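Local atomic coordinates of putative ABC transporter subunit, substrate-binding component (Rhodopseudomonas palustris, PDB entry 4EVQ), a protein that binds 4-hydroxybenzoate and probably delivers it, with related benzoate derivatives, to an ABC transporter for uptake. Residues Ser169-Lys172 with Lys173-Ala177; Gly293-Ala296 with Gly297-Leu300. All blocks are in the same frame, centred on the assembly; numbering follows the deposited sequence.

Contact 1: residues Ser169-Lys172 with Lys173-Ala177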
loop_
_atom_site.group_PDB
_atom_site.type_symbol
_atom_site.label_atom_id
_atom_site.label_comp_id
_atom_site.label_asym_id
_atom_site.label_seq_id
_atom_site.Cartn_x
_atom_site.Cartn_y
_atom_site.Cartn_z
ATOM N N SER A 169 1.834 -1.147 15.750
ATOM C CA SER A 169 1.294 -2.234 16.589
ATOM C C SER A 169 1.756 -3.606 16.112
ATOM O O SER A 169 2.194 -4.421 16.902
ATOM C CB SER A 169 -0.216 -2.136 16.620
ATOM O OG SER A 169 -0.783 -3.154 17.414
ATOM N N GLY A 170 1.725 -3.844 14.808
ATOM C CA GLY A 170 2.190 -5.117 14.272
ATOM C C GLY A 170 3.666 -5.323 14.510
ATOM O O GLY A 170 4.114 -6.405 14.899
ATOM N N PHE A 171 4.458 -4.297 14.257
ATOM C CA PHE A 171 5.867 -4.356 14.523
ATOM C C PHE A 171 6.121 -4.716 15.994
ATOM O O PHE A 171 6.961 -5.552 16.310
ATOM C CB PHE A 171 6.508 -2.992 14.185
ATOM C CG PHE A 171 7.819 -2.762 14.904
ATOM C CD1 PHE A 171 8.983 -3.333 14.454
ATOM C CD2 PHE A 171 7.844 -2.030 16.067
ATOM C CE1 PHE A 171 10.160 -3.235 15.212
ATOM C CE2 PHE A 171 9.022 -1.898 16.790
ATOM C CZ PHE A 171 10.176 -2.516 16.337
ATOM N N LYS A 172 5.430 -4.054 16.898
ATOM C CA LYS A 172 5.699 -4.232 18.329
ATOM C C LYS A 172 5.366 -5.670 18.709
ATOM O O LYS A 172 6.077 -6.270 19.511
ATOM C CB LYS A 172 4.899 -3.267 19.196
ATOM C CG LYS A 172 5.374 -1.846 19.119
ATOM C CD LYS A 172 4.441 -0.878 19.834
ATOM C CE LYS A 172 4.445 -1.090 21.255
ATOM N NZ LYS A 172 3.476 -0.070 21.846
ATOM N N LYS A 173 4.297 -6.221 18.165
ATOM C CA LYS A 173 3.954 -7.597 18.480
ATOM C C LYS A 173 5.032 -8.554 18.089
ATOM O O LYS A 173 5.390 -9.420 18.889
ATOM C CB LYS A 173 2.629 -7.976 17.852
ATOM C CG LYS A 173 1.470 -7.267 18.506
ATOM C CD LYS A 173 0.169 -7.539 17.789
ATOM C CE LYS A 173 -0.906 -6.593 18.303
ATOM N NZ LYS A 173 -2.081 -6.549 17.396
ATOM N N SER A 174 5.587 -8.461 16.905
ATOM C CA SER A 174 6.604 -9.426 16.510
ATOM C C SER A 174 7.966 -9.122 17.084
ATOM O O SER A 174 8.774 -10.058 17.308
ATOM C CB SER A 174 6.681 -9.565 14.983
ATOM O OG SER A 174 7.128 -8.352 14.425
ATOM N N PHE A 175 8.238 -7.861 17.380
ATOM C CA PHE A 175 9.512 -7.504 17.979
ATOM C C PHE A 175 9.553 -7.937 19.428
ATOM O O PHE A 175 10.565 -8.530 19.876
ATOM C CB PHE A 175 9.725 -5.999 17.865
ATOM C CG PHE A 175 11.180 -5.570 17.996
ATOM C CD1 PHE A 175 12.085 -5.806 16.984
ATOM C CD2 PHE A 175 11.641 -4.943 19.153
ATOM C CE1 PHE A 175 13.417 -5.412 17.097
ATOM C CE2 PHE A 175 12.968 -4.526 19.243
ATOM C CZ PHE A 175 13.838 -4.750 18.223
ATOM N N THR A 176 8.480 -7.713 20.160
ATOM C CA THR A 176 8.452 -8.140 21.542
ATOM C C THR A 176 8.272 -9.664 21.681
ATOM O O THR A 176 8.783 -10.234 22.661
ATOM C CB THR A 176 7.360 -7.422 22.367
ATOM O OG1 THR A 176 6.061 -7.791 21.906
ATOM C CG2 THR A 176 7.531 -5.920 22.316
ATOM N N ALA A 177 7.557 -10.336 20.775
ATOM C CA ALA A 177 7.488 -11.816 20.811
ATOM C C ALA A 177 8.870 -12.370 20.626
ATOM O O ALA A 177 9.191 -13.426 21.225
ATOM C CB ALA A 177 6.559 -12.347 19.736
#

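Contact 2: residues Gly293-Ala296 with Gly297-Leu300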
loop_
_atom_site.group_PDB
_atom_site.type_symbol
_atom_site.label_atom_id
_atom_site.label_comp_id
_atom_site.label_asym_id
_atom_site.label_seq_id
_atom_site.Cartn_x
_atom_site.Cartn_y
_atom_site.Cartn_z
ATOM N N GLY A 293 -1.863 -0.406 -8.281
ATOM C CA GLY A 293 -2.838 0.092 -9.256
ATOM C C GLY A 293 -2.926 -0.792 -10.467
ATOM O O GLY A 293 -4.029 -1.100 -10.954
ATOM N N TRP A 294 -1.802 -1.191 -10.999
ATOM C CA TRP A 294 -1.779 -2.132 -12.102
ATOM C C TRP A 294 -2.540 -3.401 -11.766
ATOM O O TRP A 294 -3.346 -3.918 -12.582
ATOM C CB TRP A 294 -0.318 -2.441 -12.396
ATOM C CG TRP A 294 -0.023 -3.488 -13.442
ATOM C CD1 TRP A 294 0.186 -4.816 -13.211
ATOM C CD2 TRP A 294 0.240 -3.280 -14.841
ATOM N NE1 TRP A 294 0.521 -5.442 -14.378
ATOM C CE2 TRP A 294 0.575 -4.533 -15.396
ATOM C CE3 TRP A 294 0.201 -2.168 -15.674
ATOM C CZ2 TRP A 294 0.861 -4.713 -16.761
ATOM C CZ3 TRP A 294 0.534 -2.336 -17.021
ATOM C CH2 TRP A 294 0.859 -3.593 -17.549
ATOM N N ASP A 295 -2.317 -3.937 -10.586
ATOM C CA ASP A 295 -2.982 -5.163 -10.201
ATOM C C ASP A 295 -4.445 -4.979 -9.888
ATOM O O ASP A 295 -5.228 -5.943 -10.038
ATOM C CB ASP A 295 -2.262 -5.838 -9.030
ATOM C CG ASP A 295 -0.920 -6.440 -9.448
ATOM O OD1 ASP A 295 -0.757 -6.824 -10.635
ATOM O OD2 ASP A 295 -0.024 -6.578 -8.581
ATOM N N ALA A 296 -4.853 -3.803 -9.461
ATOM C CA ALA A 296 -6.281 -3.493 -9.382
ATOM C C ALA A 296 -6.866 -3.607 -10.777
ATOM O O ALA A 296 -7.969 -4.164 -10.919
ATOM C CB ALA A 296 -6.503 -2.112 -8.801
ATOM N N GLY A 297 -6.153 -3.145 -11.799
ATOM C CA GLY A 297 -6.585 -3.306 -13.191
ATOM C C GLY A 297 -6.664 -4.760 -13.564
ATOM O O GLY A 297 -7.685 -5.174 -14.142
ATOM N N GLN A 298 -5.672 -5.574 -13.236
ATOM C CA GLN A 298 -5.772 -7.001 -13.553
ATOM C C GLN A 298 -6.925 -7.694 -12.837
ATOM O O GLN A 298 -7.603 -8.595 -13.410
ATOM C CB GLN A 298 -4.473 -7.712 -13.201
ATOM C CG GLN A 298 -3.232 -7.166 -13.870
ATOM C CD GLN A 298 -2.172 -8.245 -13.995
ATOM O OE1 GLN A 298 -2.231 -9.102 -14.892
ATOM N NE2 GLN A 298 -1.188 -8.209 -13.124
ATOM N N LEU A 299 -7.170 -7.352 -11.586
ATOM C CA LEU A 299 -8.235 -7.974 -10.833
ATOM C C LEU A 299 -9.590 -7.586 -11.428
ATOM O O LEU A 299 -10.484 -8.445 -11.602
ATOM C CB LEU A 299 -8.133 -7.534 -9.376
ATOM C CG LEU A 299 -9.111 -8.204 -8.422
ATOM C CD1 LEU A 299 -8.902 -9.729 -8.375
ATOM C CD2 LEU A 299 -9.041 -7.593 -7.025
ATOM N N LEU A 300 -9.786 -6.307 -11.735
ATOM C CA LEU A 300 -11.012 -5.879 -12.370
ATOM C C LEU A 300 -11.171 -6.540 -13.698
ATOM O O LEU A 300 -12.305 -6.962 -14.033
ATOM C CB LEU A 300 -11.016 -4.352 -12.504
ATOM C CG LEU A 300 -12.315 -3.770 -13.097
ATOM C CD1 LEU A 300 -13.532 -4.218 -12.304
ATOM C CD2 LEU A 300 -12.241 -2.254 -13.140
#

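Contact 1: residues Ser169-Lys172 with Lys173-Ala177
The last two turns of helix 162-177, the crossover helix of a beta-alpha-beta unit between strands 153-159 and 181-188, hold a pair of phenylalanines one turn apart, Phe-171 and Phe-175. Their side chains lie alongside each other and point the same way, because each has CG anti to its backbone N (chi1 158° and -160°). The ring planes are inclined by 28° and offset so far that they hardly overlap: CZ of Phe-171 stands over the rim of the Phe-175 ring, 3.6 Å from CG, while CB of Phe-175 makes a CH-pi contact over a face of the Phe-171 ring. Both rings pack on Ala-154 and Val-182 of the flanking strands and on Met-146 of helix 135-148. Replacing Phe-175 with alanine would probably take the ring away from CZ and CE1 of Phe-171, leaving only the CB contact, and open a gap against Met-146 and Ile-147. On the outer side, the aliphatic part of Lys-173 runs back along the previous turn, its CE 3.6 Å from OG of Ser-169. Lys-172 sends its ammonium group to a salt bridge with Asp-185. Lys-172 O is gripped twice, from opposite faces of the carbonyl plane: by Thr-176 N at 2.9 Å and by Thr-176 OG1 at 2.8 Å.

Contact 2: residues Gly293-Ala296 with Gly297-Leu300
Gly-293 meets the second half of this stretch through its backbone alone, its carbonyl O accepting the N-H of Gly-297 at 3.1 Å. Next comes Trp-294, whose carbonyl takes the N-H of Gln-298 at 2.9 Å, with the donor lying in the carbonyl plane. The indole and the amide of Gln-298 lie obliquely to each other, their planes 61° apart, and Trp-294 NE1 comes within 3.5 Å of Gln-298 NE2. Both are donors, so they do not bond; NE1 gives its hydrogen to Glu-270 instead, while Tyr-43 and Phe-274 meet the indole ring.

Asp-295 makes the one side-chain hydrogen bond of the contact. Its CG stands anti to its own carbonyl carbon (chi1 -71°), which carries the carboxylate alongside the amide of Gln-298, one turn on. Gln-298 NE2 donates to Asp-295 OD1 at 2.9 Å, meeting it nearly along the C-O axis and keeping the acceptor close to the amide plane. OD2 is taken up elsewhere, by a salt bridge to Arg-330 and a hydrogen bond from Ser-328, so both carboxylate oxygens of this buried acid are engaged. Gln-298 NE2 also reaches the carbonyl of Ala-327, which helps to fix the rotation of the amide.

The carbonyl of Asp-295 receives Leu-299 N, and that of Ala-296 receives Leu-300 N with an N-H...O angle of 169°, the straightest backbone bond here. The methyl of Ala-296 packs on Ile-110 of strand 109-111, as does Leu-300, whereas Leu-299 leans on Phe-326. The four backbone bonds are the i to i+4 bonds of a regular alpha helix, with an i to i+3 Asp-Gln side-chain hydrogen bond laid over them, in the largely buried middle of helix 288-306 of this periplasmic binding protein fold.

In the fold
From the N terminus, the chain first builds all six strands of one sheet, including strand 109-111, and then crosses to the seven-stranded one, where contact 1 lies on helix 162-177. After strand 257-260 and helix 269-282 it reaches helix 288-306, which carries contact 2 and packs against the first sheet. Each contact is local to one helix, so neither closes a long loop; they follow in series and neither nest nor cross. The contacts lie on opposite sides of the chain's centre, their nearest atoms about 23 Å apart. Contact 1 joins helix 135-148 to strands 153-159 and 181-188 in the seven-stranded lobe, whereas contact 2 joins helix 30-46, strand 109-111 and the hairpin 325-334.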